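Side-chain contacts in M157 (Murid herpesvirus 1, PDB 2NYK), which serves as a viral MHC class I-like ligand for Ly49 receptors on natural killer cells: residues A[21-26]-A[158-163]; A[39-44]-A[162-167]; A[60-65]-A[169-174]; A[73-78]-A[150-155]. The protein carries 1 engineered substitution. All coordinates share one frame; numbering follows the deposited sequence.

Contact 1. Residues A[21-26]-A[158-163]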
loop_
_atom_site.group_PDB
_atom_site.type_symbol
_atom_site.label_atom_id
_atom_site.label_comp_id
_atom_site.label_asym_id
_atom_site.label_seq_id
_atom_site.Cartn_x
_atom_site.Cartn_y
_atom_site.Cartn_z
ATOM N N PHE A 21 -11.811 5.776 4.405
ATOM C CA PHE A 21 -10.575 5.196 3.864
ATOM C C PHE A 21 -10.780 3.739 3.485
ATOM O O PHE A 21 -11.797 3.156 3.810
ATOM C CB PHE A 21 -9.395 5.363 4.834
ATOM C CG PHE A 21 -9.449 4.471 6.075
ATOM C CD1 PHE A 21 -8.770 3.259 6.106
ATOM C CD2 PHE A 21 -10.122 4.891 7.229
ATOM C CE1 PHE A 21 -8.809 2.441 7.243
ATOM C CE2 PHE A 21 -10.145 4.122 8.386
ATOM C CZ PHE A 21 -9.486 2.874 8.408
ATOM N N THR A 22 -9.814 3.174 2.777
ATOM C CA THR A 22 -9.886 1.788 2.330
ATOM C C THR A 22 -8.714 1.022 2.932
ATOM O O THR A 22 -7.670 1.607 3.277
ATOM C CB THR A 22 -9.842 1.668 0.765
ATOM O OG1 THR A 22 -8.510 1.924 0.296
ATOM C CG2 THR A 22 -10.803 2.670 0.102
ATOM N N MET A 23 -8.920 -0.281 3.100
ATOM C CA MET A 23 -7.900 -1.193 3.554
ATOM C C MET A 23 -7.955 -2.406 2.643
ATOM O O MET A 23 -9.058 -2.871 2.261
ATOM C CB MET A 23 -8.125 -1.587 5.014
ATOM C CG MET A 23 -6.968 -2.386 5.637
ATOM S SD MET A 23 -6.962 -2.369 7.487
ATOM C CE MET A 23 -7.767 -0.811 7.809
ATOM N N GLU A 24 -6.774 -2.896 2.262
ATOM C CA GLU A 24 -6.685 -4.030 1.350
ATOM C C GLU A 24 -5.935 -5.106 2.071
ATOM O O GLU A 24 -4.792 -4.897 2.494
ATOM C CB GLU A 24 -5.972 -3.624 0.059
ATOM C CG GLU A 24 -6.663 -2.453 -0.757
ATOM C CD GLU A 24 -6.483 -1.054 -0.151
ATOM O OE1 GLU A 24 -5.387 -0.711 0.329
ATOM O OE2 GLU A 24 -7.456 -0.275 -0.145
ATOM N N PHE A 25 -6.579 -6.253 2.235
ATOM C CA PHE A 25 -5.985 -7.401 2.903
ATOM C C PHE A 25 -5.677 -8.409 1.826
ATOM O O PHE A 25 -6.569 -8.754 1.025
ATOM C CB PHE A 25 -6.994 -8.029 3.878
ATOM C CG PHE A 25 -7.519 -7.095 4.913
ATOM C CD1 PHE A 25 -6.847 -6.937 6.127
ATOM C CD2 PHE A 25 -8.702 -6.378 4.687
ATOM C CE1 PHE A 25 -7.336 -6.076 7.101
ATOM C CE2 PHE A 25 -9.203 -5.524 5.629
ATOM C CZ PHE A 25 -8.539 -5.381 6.862
ATOM N N GLU A 26 -4.433 -8.883 1.763
ATOM C CA GLU A 26 -4.085 -9.820 0.713
ATOM C C GLU A 26 -3.285 -11.004 1.250
ATOM O O GLU A 26 -2.388 -10.832 2.075
ATOM C CB GLU A 26 -3.296 -9.098 -0.382
ATOM C CG GLU A 26 -2.825 -10.000 -1.519
ATOM C CD GLU A 26 -2.355 -9.186 -2.718
ATOM O OE1 GLU A 26 -1.699 -9.748 -3.606
ATOM O OE2 GLU A 26 -2.636 -7.983 -2.777
ATOM N N ARG A 158 -15.719 -0.560 13.602
ATOM C CA ARG A 158 -15.369 0.451 14.624
ATOM C C ARG A 158 -13.954 0.280 15.179
ATOM O O ARG A 158 -13.210 1.248 15.294
ATOM C CB ARG A 158 -16.349 0.429 15.803
ATOM C CG ARG A 158 -17.753 0.920 15.491
ATOM C CD ARG A 158 -18.667 0.713 16.730
ATOM N NE ARG A 158 -20.012 1.275 16.566
ATOM C CZ ARG A 158 -20.988 0.710 15.851
ATOM N NH1 ARG A 158 -20.764 -0.439 15.212
ATOM N NH2 ARG A 158 -22.192 1.295 15.778
ATOM N N GLU A 159 -13.597 -0.961 15.535
ATOM C CA GLU A 159 -12.283 -1.235 16.082
ATOM C C GLU A 159 -11.178 -0.930 15.054
ATOM O O GLU A 159 -10.173 -0.310 15.394
ATOM C CB GLU A 159 -12.180 -2.692 16.569
ATOM C CG GLU A 159 -10.985 -2.918 17.454
ATOM C CD GLU A 159 -10.776 -4.372 17.832
ATOM O OE1 GLU A 159 -11.756 -5.171 17.833
ATOM O OE2 GLU A 159 -9.612 -4.707 18.153
ATOM N N ILE A 160 -11.366 -1.394 13.815
ATOM C CA ILE A 160 -10.372 -1.178 12.742
ATOM C C ILE A 160 -10.140 0.305 12.467
ATOM O O ILE A 160 -9.000 0.768 12.447
ATOM C CB ILE A 160 -10.758 -1.936 11.447
ATOM C CG1 ILE A 160 -10.840 -3.466 11.713
ATOM C CG2 ILE A 160 -9.725 -1.683 10.367
ATOM C CD1 ILE A 160 -11.566 -4.276 10.588
ATOM N N LYS A 161 -11.222 1.051 12.259
ATOM C CA LYS A 161 -11.147 2.497 12.042
ATOM C C LYS A 161 -10.484 3.207 13.211
ATOM O O LYS A 161 -9.608 4.045 13.015
ATOM C CB LYS A 161 -12.546 3.070 11.783
ATOM C CG LYS A 161 -13.204 2.564 10.489
ATOM C CD LYS A 161 -14.406 3.423 10.074
ATOM C CE LYS A 161 -13.972 4.662 9.272
ATOM N NZ LYS A 161 -15.155 5.561 9.055
ATOM N N ASN A 162 -10.853 2.824 14.428
ATOM C CA ASN A 162 -10.246 3.413 15.632
ATOM C C ASN A 162 -8.735 3.169 15.681
ATOM O O ASN A 162 -7.954 4.066 15.982
ATOM C CB ASN A 162 -10.931 2.902 16.904
ATOM C CG ASN A 162 -10.249 3.395 18.181
ATOM O OD1 ASN A 162 -9.450 2.674 18.780
ATOM N ND2 ASN A 162 -10.562 4.622 18.593
ATOM N N ARG A 163 -8.345 1.947 15.341
ATOM C CA ARG A 163 -6.936 1.533 15.319
ATOM C C ARG A 163 -6.110 2.210 14.224
ATOM O O ARG A 163 -4.932 2.534 14.444
ATOM C CB ARG A 163 -6.838 0.012 15.148
ATOM C CG ARG A 163 -7.088 -0.752 16.392
ATOM C CD ARG A 163 -7.409 -2.248 16.126
ATOM N NE ARG A 163 -6.342 -2.955 15.422
ATOM C CZ ARG A 163 -5.077 -3.005 15.828
ATOM N NH1 ARG A 163 -4.698 -2.379 16.938
ATOM N NH2 ARG A 163 -4.180 -3.680 15.121
#

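Contact 2. Residues A[39-44]-A[162-167]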
loop_
_atom_site.group_PDB
_atom_site.type_symbol
_atom_site.label_atom_id
_atom_site.label_comp_id
_atom_site.label_asym_id
_atom_site.label_seq_id
_atom_site.Cartn_x
_atom_site.Cartn_y
_atom_site.Cartn_z
ATOM N N ILE A 39 -1.089 -5.940 4.460
ATOM C CA ILE A 39 -2.153 -4.974 4.673
ATOM C C ILE A 39 -1.670 -3.691 4.035
ATOM O O ILE A 39 -0.530 -3.279 4.268
ATOM C CB ILE A 39 -2.435 -4.717 6.164
ATOM C CG1 ILE A 39 -2.898 -5.990 6.884
ATOM C CG2 ILE A 39 -3.525 -3.603 6.330
ATOM C CD1 ILE A 39 -2.980 -5.778 8.358
ATOM N N SER A 40 -2.552 -3.056 3.256
ATOM C CA SER A 40 -2.287 -1.767 2.645
ATOM C C SER A 40 -3.487 -0.906 3.011
ATOM O O SER A 40 -4.538 -1.437 3.409
ATOM C CB SER A 40 -2.222 -1.914 1.118
ATOM O OG SER A 40 -1.409 -3.048 0.780
ATOM N N VAL A 41 -3.353 0.409 2.854
ATOM C CA VAL A 41 -4.464 1.288 3.124
ATOM C C VAL A 41 -4.542 2.253 1.975
ATOM O O VAL A 41 -3.518 2.578 1.374
ATOM C CB VAL A 41 -4.322 2.081 4.441
ATOM C CG1 VAL A 41 -4.227 1.132 5.652
ATOM C CG2 VAL A 41 -3.104 3.004 4.375
ATOM N N ASP A 42 -5.758 2.695 1.695
ATOM C CA ASP A 42 -6.039 3.668 0.640
ATOM C C ASP A 42 -5.465 3.296 -0.711
ATOM O O ASP A 42 -4.980 4.153 -1.454
ATOM C CB ASP A 42 -5.621 5.077 1.078
ATOM C CG ASP A 42 -6.648 5.699 1.981
ATOM O OD1 ASP A 42 -7.777 5.169 1.984
ATOM O OD2 ASP A 42 -6.362 6.698 2.670
ATOM N N ASN A 43 -5.536 2.001 -1.012
ATOM C CA ASN A 43 -5.033 1.439 -2.277
ATOM C C ASN A 43 -3.555 1.799 -2.564
ATOM O O ASN A 43 -3.158 1.973 -3.720
ATOM C CB ASN A 43 -5.975 1.824 -3.430
ATOM C CG ASN A 43 -5.829 0.917 -4.639
ATOM O OD1 ASN A 43 -5.590 -0.302 -4.520
ATOM N ND2 ASN A 43 -5.967 1.504 -5.813
ATOM N N GLY A 44 -2.739 1.894 -1.505
ATOM C CA GLY A 44 -1.320 2.228 -1.665
ATOM C C GLY A 44 -0.457 1.007 -1.477
ATOM O O GLY A 44 -0.947 -0.111 -1.546
ATOM N N ASN A 162 -10.853 2.824 14.428
ATOM C CA ASN A 162 -10.246 3.413 15.632
ATOM C C ASN A 162 -8.735 3.169 15.681
ATOM O O ASN A 162 -7.954 4.066 15.982
ATOM C CB ASN A 162 -10.931 2.902 16.904
ATOM C CG ASN A 162 -10.249 3.395 18.181
ATOM O OD1 ASN A 162 -9.450 2.674 18.780
ATOM N ND2 ASN A 162 -10.562 4.622 18.593
ATOM N N ARG A 163 -8.345 1.947 15.341
ATOM C CA ARG A 163 -6.936 1.533 15.319
ATOM C C ARG A 163 -6.110 2.210 14.224
ATOM O O ARG A 163 -4.932 2.534 14.444
ATOM C CB ARG A 163 -6.838 0.012 15.148
ATOM C CG ARG A 163 -7.088 -0.752 16.392
ATOM C CD ARG A 163 -7.409 -2.248 16.126
ATOM N NE ARG A 163 -6.342 -2.955 15.422
ATOM C CZ ARG A 163 -5.077 -3.005 15.828
ATOM N NH1 ARG A 163 -4.698 -2.379 16.938
ATOM N NH2 ARG A 163 -4.180 -3.680 15.121
ATOM N N TRP A 164 -6.721 2.434 13.059
ATOM C CA TRP A 164 -5.982 2.891 11.870
ATOM C C TRP A 164 -6.149 4.340 11.444
ATOM O O TRP A 164 -5.319 4.852 10.695
ATOM C CB TRP A 164 -6.303 1.983 10.675
ATOM C CG TRP A 164 -5.665 0.623 10.860
ATOM C CD1 TRP A 164 -6.186 -0.462 11.522
ATOM C CD2 TRP A 164 -4.390 0.226 10.370
ATOM N NE1 TRP A 164 -5.298 -1.510 11.473
ATOM C CE2 TRP A 164 -4.182 -1.103 10.776
ATOM C CE3 TRP A 164 -3.398 0.875 9.619
ATOM C CZ2 TRP A 164 -3.014 -1.807 10.446
ATOM C CZ3 TRP A 164 -2.240 0.188 9.319
ATOM C CH2 TRP A 164 -2.057 -1.136 9.729
ATOM N N ARG A 165 -7.215 5.000 11.888
ATOM C CA ARG A 165 -7.492 6.354 11.429
ATOM C C ARG A 165 -6.273 7.285 11.473
ATOM O O ARG A 165 -5.933 7.887 10.481
ATOM C CB ARG A 165 -8.645 6.988 12.209
ATOM C CG ARG A 165 -8.794 8.448 11.885
ATOM C CD ARG A 165 -10.113 9.022 12.381
ATOM N NE ARG A 165 -10.236 9.023 13.837
ATOM C CZ ARG A 165 -9.654 9.903 14.657
ATOM N NH1 ARG A 165 -8.874 10.859 14.175
ATOM N NH2 ARG A 165 -9.874 9.834 15.970
ATOM N N SER A 166 -5.646 7.410 12.638
ATOM C CA SER A 166 -4.496 8.291 12.800
ATOM C C SER A 166 -3.363 7.932 11.820
ATOM O O SER A 166 -2.762 8.806 11.227
ATOM C CB SER A 166 -3.996 8.219 14.245
ATOM O OG SER A 166 -2.790 8.951 14.394
ATOM N N THR A 167 -3.089 6.640 11.664
ATOM C CA THR A 167 -2.063 6.161 10.724
ATOM C C THR A 167 -2.379 6.601 9.304
ATOM O O THR A 167 -1.528 7.132 8.617
ATOM C CB THR A 167 -1.929 4.619 10.795
ATOM O OG1 THR A 167 -1.520 4.266 12.115
ATOM C CG2 THR A 167 -0.884 4.104 9.777
#

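Contact 3. Residues A[60-65]-A[169-174]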
loop_
_atom_site.group_PDB
_atom_site.type_symbol
_atom_site.label_atom_id
_atom_site.label_comp_id
_atom_site.label_asym_id
_atom_site.label_seq_id
_atom_site.Cartn_x
_atom_site.Cartn_y
_atom_site.Cartn_z
ATOM N N CYS A 60 4.873 -0.813 9.576
ATOM C CA CYS A 60 5.294 0.583 9.416
ATOM C C CYS A 60 5.381 1.291 10.777
ATOM O O CYS A 60 4.559 1.057 11.656
ATOM C CB CYS A 60 4.387 1.333 8.426
ATOM S SG CYS A 60 3.008 2.288 9.086
ATOM N N LYS A 61 6.384 2.146 10.934
ATOM C CA LYS A 61 6.657 2.812 12.214
ATOM C C LYS A 61 5.480 3.599 12.761
ATOM O O LYS A 61 5.386 3.773 13.961
ATOM C CB LYS A 61 7.889 3.740 12.107
ATOM C CG LYS A 61 9.184 3.030 11.718
ATOM C CD LYS A 61 9.607 1.972 12.733
ATOM C CE LYS A 61 10.882 1.238 12.307
ATOM N NZ LYS A 61 11.976 2.178 11.859
ATOM N N ILE A 62 4.619 4.126 11.885
ATOM C CA ILE A 62 3.468 4.899 12.363
ATOM C C ILE A 62 2.193 4.058 12.351
ATOM O O ILE A 62 1.084 4.587 12.494
ATOM C CB ILE A 62 3.253 6.213 11.549
ATOM C CG1 ILE A 62 3.005 5.901 10.062
ATOM C CG2 ILE A 62 4.443 7.173 11.742
ATOM C CD1 ILE A 62 2.712 7.132 9.219
ATOM N N CYS A 63 2.362 2.752 12.139
ATOM C CA CYS A 63 1.248 1.800 12.138
ATOM C C CYS A 63 0.935 1.335 13.569
ATOM O O CYS A 63 1.819 1.325 14.423
ATOM C CB CYS A 63 1.571 0.578 11.256
ATOM S SG CYS A 63 1.495 0.920 9.479
ATOM N N PRO A 64 -0.336 0.960 13.835
ATOM C CA PRO A 64 -0.632 0.388 15.139
ATOM C C PRO A 64 0.035 -0.981 15.262
ATOM O O PRO A 64 0.354 -1.611 14.248
ATOM C CB PRO A 64 -2.161 0.250 15.121
ATOM C CG PRO A 64 -2.505 0.099 13.680
ATOM C CD PRO A 64 -1.548 1.040 12.984
ATOM N N ASP A 65 0.272 -1.442 16.479
ATOM C CA ASP A 65 0.840 -2.784 16.605
ATOM C C ASP A 65 -0.219 -3.795 16.191
ATOM O O ASP A 65 -1.390 -3.631 16.503
ATOM C CB ASP A 65 1.325 -3.068 18.025
ATOM C CG ASP A 65 1.959 -4.449 18.147
ATOM O OD1 ASP A 65 2.934 -4.719 17.401
ATOM O OD2 ASP A 65 1.465 -5.266 18.960
ATOM N N GLN A 169 -4.396 9.076 8.190
ATOM C CA GLN A 169 -4.329 10.528 8.043
ATOM C C GLN A 169 -2.864 10.976 7.898
ATOM O O GLN A 169 -2.543 11.790 7.042
ATOM C CB GLN A 169 -5.042 11.226 9.227
ATOM C CG GLN A 169 -6.525 10.796 9.360
ATOM C CD GLN A 169 -7.319 11.540 10.447
ATOM O OE1 GLN A 169 -7.015 11.447 11.637
ATOM N NE2 GLN A 169 -8.364 12.258 10.027
ATOM N N LYS A 170 -1.982 10.423 8.719
ATOM C CA LYS A 170 -0.543 10.750 8.625
ATOM C C LYS A 170 0.049 10.346 7.277
ATOM O O LYS A 170 0.783 11.118 6.656
ATOM C CB LYS A 170 0.249 10.064 9.725
ATOM C CG LYS A 170 -0.030 10.578 11.108
ATOM C CD LYS A 170 1.001 10.019 12.081
ATOM C CE LYS A 170 0.897 10.678 13.454
ATOM N NZ LYS A 170 -0.299 10.252 14.234
ATOM N N LEU A 171 -0.294 9.144 6.815
ATOM C CA LEU A 171 0.180 8.660 5.511
ATOM C C LEU A 171 -0.236 9.586 4.353
ATOM O O LEU A 171 0.509 9.774 3.402
ATOM C CB LEU A 171 -0.298 7.224 5.288
ATOM C CG LEU A 171 0.449 6.147 6.098
ATOM C CD1 LEU A 171 -0.187 4.781 5.903
ATOM C CD2 LEU A 171 1.928 6.101 5.728
ATOM N N LYS A 172 -1.417 10.196 4.455
ATOM C CA LYS A 172 -1.857 11.143 3.431
ATOM C C LYS A 172 -0.982 12.378 3.486
ATOM O O LYS A 172 -0.476 12.820 2.467
ATOM C CB LYS A 172 -3.328 11.566 3.600
ATOM C CG LYS A 172 -4.363 10.473 3.819
ATOM C CD LYS A 172 -5.808 11.011 3.599
ATOM C CE LYS A 172 -6.104 12.241 4.488
ATOM N NZ LYS A 172 -7.438 12.919 4.274
ATOM N N GLN A 173 -0.793 12.936 4.677
ATOM C CA GLN A 173 0.031 14.145 4.812
ATOM C C GLN A 173 1.504 13.957 4.421
ATOM O O GLN A 173 2.144 14.873 3.933
ATOM C CB GLN A 173 -0.097 14.701 6.216
ATOM C CG GLN A 173 -1.542 15.081 6.535
ATOM C CD GLN A 173 -1.664 15.875 7.799
ATOM O OE1 GLN A 173 -1.103 15.508 8.831
ATOM N NE2 GLN A 173 -2.426 16.971 7.738
ATOM N N LEU A 174 2.014 12.747 4.620
ATOM C CA LEU A 174 3.384 12.397 4.233
ATOM C C LEU A 174 3.530 12.255 2.722
ATOM O O LEU A 174 4.642 12.168 2.194
ATOM C CB LEU A 174 3.795 11.114 4.931
ATOM C CG LEU A 174 4.055 11.266 6.434
ATOM C CD1 LEU A 174 4.268 9.919 7.101
ATOM C CD2 LEU A 174 5.233 12.183 6.657
HETATM O O HOH W 1 0.232 7.437 14.105
#

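Contact 4. Residues A[73-78]-A[150-155]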
loop_
_atom_site.group_PDB
_atom_site.type_symbol
_atom_site.label_atom_id
_atom_site.label_comp_id
_atom_site.label_asym_id
_atom_site.label_seq_id
_atom_site.Cartn_x
_atom_site.Cartn_y
_atom_site.Cartn_z
ATOM N N TYR A 73 -4.815 -9.376 11.917
ATOM C CA TYR A 73 -3.949 -10.553 11.910
ATOM C C TYR A 73 -4.765 -11.823 11.764
ATOM O O TYR A 73 -4.453 -12.692 10.948
ATOM C CB TYR A 73 -3.100 -10.648 13.193
ATOM C CG TYR A 73 -2.331 -11.964 13.234
ATOM C CD1 TYR A 73 -1.023 -12.035 12.772
ATOM C CD2 TYR A 73 -2.939 -13.151 13.665
ATOM C CE1 TYR A 73 -0.323 -13.247 12.762
ATOM C CE2 TYR A 73 -2.245 -14.364 13.657
ATOM C CZ TYR A 73 -0.936 -14.398 13.203
ATOM O OH TYR A 73 -0.226 -15.586 13.172
ATOM N N VAL A 74 -5.802 -11.939 12.583
ATOM C CA VAL A 74 -6.657 -13.120 12.578
ATOM C C VAL A 74 -7.382 -13.282 11.236
ATOM O O VAL A 74 -7.472 -14.394 10.726
ATOM C CB VAL A 74 -7.664 -13.079 13.765
ATOM C CG1 VAL A 74 -8.745 -14.153 13.632
ATOM C CG2 VAL A 74 -6.915 -13.229 15.103
ATOM N N PHE A 75 -7.889 -12.184 10.663
ATOM C CA PHE A 75 -8.533 -12.245 9.346
ATOM C C PHE A 75 -7.594 -12.882 8.313
ATOM O O PHE A 75 -7.967 -13.805 7.595
ATOM C CB PHE A 75 -8.970 -10.851 8.872
ATOM C CG PHE A 75 -9.633 -10.872 7.535
ATOM C CD1 PHE A 75 -10.965 -11.261 7.416
ATOM C CD2 PHE A 75 -8.914 -10.569 6.382
ATOM C CE1 PHE A 75 -11.568 -11.345 6.188
ATOM C CE2 PHE A 75 -9.541 -10.602 5.139
ATOM C CZ PHE A 75 -10.854 -10.989 5.041
ATOM N N LEU A 76 -6.359 -12.404 8.274
ATOM C CA LEU A 76 -5.355 -12.886 7.326
ATOM C C LEU A 76 -4.945 -14.336 7.595
ATOM O O LEU A 76 -4.731 -15.111 6.659
ATOM C CB LEU A 76 -4.123 -11.987 7.419
ATOM C CG LEU A 76 -4.358 -10.576 6.867
ATOM C CD1 LEU A 76 -3.247 -9.635 7.289
ATOM C CD2 LEU A 76 -4.479 -10.618 5.361
ATOM N N ASP A 77 -4.827 -14.679 8.879
ATOM C CA ASP A 77 -4.503 -16.042 9.321
ATOM C C ASP A 77 -5.574 -17.027 8.871
ATOM O O ASP A 77 -5.269 -18.063 8.321
ATOM C CB ASP A 77 -4.345 -16.080 10.853
ATOM C CG ASP A 77 -3.741 -17.386 11.348
ATOM O OD1 ASP A 77 -4.102 -17.828 12.459
ATOM O OD2 ASP A 77 -2.915 -17.975 10.629
ATOM N N ILE A 78 -6.831 -16.676 9.087
ATOM C CA ILE A 78 -7.954 -17.479 8.628
ATOM C C ILE A 78 -7.980 -17.648 7.098
ATOM O O ILE A 78 -8.191 -18.756 6.607
ATOM C CB ILE A 78 -9.297 -16.904 9.117
ATOM C CG1 ILE A 78 -9.407 -17.031 10.652
ATOM C CG2 ILE A 78 -10.456 -17.595 8.399
ATOM C CD1 ILE A 78 -10.719 -16.497 11.230
ATOM N N THR A 150 -16.270 -10.810 4.309
ATOM C CA THR A 150 -16.642 -9.410 4.521
ATOM C C THR A 150 -17.412 -9.212 5.840
ATOM O O THR A 150 -17.285 -8.159 6.498
ATOM C CB THR A 150 -17.450 -8.873 3.318
ATOM O OG1 THR A 150 -16.647 -8.975 2.124
ATOM C CG2 THR A 150 -17.865 -7.411 3.533
ATOM N N TYR A 151 -18.207 -10.219 6.225
ATOM C CA TYR A 151 -18.962 -10.180 7.483
ATOM C C TYR A 151 -18.043 -9.890 8.686
ATOM O O TYR A 151 -18.332 -9.007 9.475
ATOM C CB TYR A 151 -19.763 -11.486 7.687
ATOM C CG TYR A 151 -20.207 -11.691 9.123
ATOM C CD1 TYR A 151 -21.323 -11.012 9.640
ATOM C CD2 TYR A 151 -19.489 -12.532 9.974
ATOM C CE1 TYR A 151 -21.725 -11.190 10.975
ATOM C CE2 TYR A 151 -19.877 -12.707 11.309
ATOM C CZ TYR A 151 -20.991 -12.038 11.800
ATOM O OH TYR A 151 -21.356 -12.232 13.121
ATOM N N MET A 152 -16.936 -10.627 8.789
ATOM C CA MET A 152 -15.943 -10.443 9.846
ATOM C C MET A 152 -15.371 -9.033 9.872
ATOM O O MET A 152 -15.210 -8.439 10.932
ATOM C CB MET A 152 -14.819 -11.475 9.731
ATOM C CG MET A 152 -13.696 -11.300 10.790
ATOM S SD MET A 152 -12.512 -12.675 10.948
ATOM C CE MET A 152 -13.178 -13.584 12.326
ATOM N N ILE A 153 -15.025 -8.506 8.702
ATOM C CA ILE A 153 -14.563 -7.129 8.609
ATOM C C ILE A 153 -15.676 -6.153 9.050
ATOM O O ILE A 153 -15.452 -5.274 9.889
ATOM C CB ILE A 153 -14.067 -6.831 7.169
ATOM C CG1 ILE A 153 -12.823 -7.690 6.860
ATOM C CG2 ILE A 153 -13.766 -5.325 7.014
ATOM C CD1 ILE A 153 -12.567 -7.810 5.402
ATOM N N LYS A 154 -16.868 -6.320 8.475
ATOM C CA LYS A 154 -18.031 -5.507 8.804
ATOM C C LYS A 154 -18.284 -5.480 10.314
ATOM O O LYS A 154 -18.477 -4.413 10.904
ATOM C CB LYS A 154 -19.271 -6.037 8.066
ATOM C CG LYS A 154 -20.586 -5.341 8.460
ATOM C CD LYS A 154 -20.525 -3.836 8.170
ATOM C CE LYS A 154 -21.712 -3.094 8.807
ATOM N NZ LYS A 154 -22.976 -3.360 8.048
ATOM N N SER A 155 -18.249 -6.654 10.938
ATOM C CA SER A 155 -18.515 -6.781 12.368
ATOM C C SER A 155 -17.500 -6.078 13.263
ATOM O O SER A 155 -17.745 -5.911 14.449
ATOM C CB SER A 155 -18.586 -8.251 12.746
ATOM O OG SER A 155 -19.505 -8.916 11.907
#

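Contact 1. Residues A[21-26]-A[158-163]
Met-23 and Phe-21, on strand 21-30, meet Ile-160 and Lys-161 of helix 157-173 in a buried, almost wholly apolar contact between the sheet and the helix lying over it. The closest pair is Met-23 CE with Ile-160 CG2 at 3.3 Å, tighter than carbon atoms usually pack; Met-23 SD follows at 4.0 Å from that same CG2. The methionine leaves the strand with CG anti to the backbone N (chi1 -171°), and a bend at its last torsion brings CE to the methyl branch of the isoleucine. The same CE also lies in the plane of the Phe-21 ring, at its edge, and so touches both the strand neighbour and the helix. Strand 21-30 is central in the antiparallel sheet of an MHC class I-like platform, and helix 157-173 is one of the helices across that sheet. One step along the helix, Lys-161 runs past Phe-21 in the opposite sense: its CG and CE both stand 4.0 Å from Phe-21 CE2, while Phe-21 CZ is 4.0 Å from Lys-161 CA. The lysine thus packs with its aliphatic chain. A bend at chi3 (84°) turns its far end, and NZ bonds to the carbonyl oxygens of Phe-19, Asp-16 and Gly-107, an acceptor set that would probably help to stabilise the charge of this buried lysine. Phe-21 is further enclosed by Phe-105 and by Trp-164 and Val-168.

Contact 2. Residues A[39-44]-A[162-167]
Trp-164 carries CG beside its backbone N and opposite the carbonyl carbon (chi1 -71°), and a chi2 of 87° then swings the six-membered part of the indole toward Val-41 and Ile-39 of strand 35-41. On the strand, Val-41 holds CG1 in the equivalent place, anti to its own carbonyl carbon, and this methyl comes within 4.1 Å of Trp-164 CE3. Ile-39, two residues back on the same face of the strand, brings CG2 to 4.4 Å from Trp-164 CH2, a looser touch. The alpha carbons of Val-41 and Trp-164 are still 9.0 Å apart, so it is the length of the indole that spans the gap, and the 122 Å² buried is a modest interface of aliphatic groups against one aromatic system. The nitrogen end is tied differently: NE1 donates to Glu-72 OE2, a carboxylate oxygen that also forms a salt bridge with Arg-163 NE. This helps to hold the rotation of the ring while its carbon end packs on the strand. The helix is kinked around Trp-164: the N of Ser-166 and of Thr-167 makes no bond to the preceding turn. By reaching both the sheet floor and Glu-72 of helix 71-90, Trp-164 packs between the helices and the sheet in this MHC class I-like platform.

Contact 3. Residues A[60-65]-A[169-174]
Ile-62 supplies the largest single share of this interface, 81 Å² of its surface being buried, against 33 Å² for Leu-171 and 28 Å² for Lys-170. All of its close contacts are made by CD1. That methyl reaches helix 157-173 because CG1 stands between the backbone N and the carbonyl carbon (chi1 60°) and the chain then runs straight out. It lies 3.7 Å from Leu-171 CD2, where the two side chains cross, and 3.8 Å from Leu-174 CD1, met tip to tip. Lys-170 adds CB, 3.9 Å from Ile-62 CD1. The isoleucine is the third residue of a type I turn from Cys-60 to Cys-63, closed by the bond from Cys-63 N to Cys-60 O and tied again by the disulfide between the two cysteines. Lys-170 NZ donates to a water at 2.9 Å, which in turn bonds only weakly to Ile-62 O; Thr-167 OG1 binds that carbonyl directly. The chemistry implies an apolar anchor on a covalently braced turn, with hydration at the lysine side.

Contact 4. Residues A[73-78]-A[150-155]
Tyr-151 O is gripped by two donors of one residue, Ser-155 N at 2.8 Å and Ser-155 OG at 2.7 Å, the hydroxyl coming from above the carbonyl plane; both bonds close the helical turn whose Met-152 and Ile-153 pack on Phe-75. What crosses between the segments is apolar. Phe-75 holds CG anti to its backbone N, which extends the ring toward helix 148-154. Ile-153 lays CD1 over one face of that ring, 4.0 Å from the centroid and 27° off the normal, a CH-pi contact whose shortest pair is Ile-153 CD1 to Phe-75 CZ at 3.6 Å. Met-152 uses the rim instead: its SD is 4.1 Å from Phe-75 CD1 and 84° off the ring normal, an edge-on Met-aromatic contact. Its chi3 turns CE aside, and Met-152 CE meets Ile-78 CD1 tip to tip at 4.0 Å, on the more exposed side of the interface. The axes of the short segments 73-78 and 150-154 run antiparallel at 174°; at 11.0 Å they are too far apart for the backbones to pack closely, and long side chains bridge the gap. This pairing is consistent with the two helical sides of an MHC class I-like platform facing each other across the sheet, here in side-chain contact. Beneath them, Phe-75 meets Phe-25 of strand 21-30 and, edge to face, Tyr-101 of strand 96-106, while Ile-153 also touches Cys-103, Phe-105 and Cys-112.

In the fold
Contacts 1, 2 and 3 follow one another along helix 157-173, the first two overlapping at Asn-162 and Arg-163, whereas contact 4 pairs the preceding helix 148-154 with helix 71-90. Contacts 1 and 2 are core, resting on neighbouring strands of one sheet joined by bonds such as Thr-22 O to Asp-42 N. Contacts 3 and 4 are only partly buried; their centres lie about 21 Å apart. Contact 3 joins the helix to a loop rather than the sheet, linked to contact 2 through Thr-167 and Ile-62. Ile-160 CD1 packs near Ile-153 O, joining contacts 1 and 4. All four are apolar across the interface, but a water bridge, weak on one side, is part of contact 3.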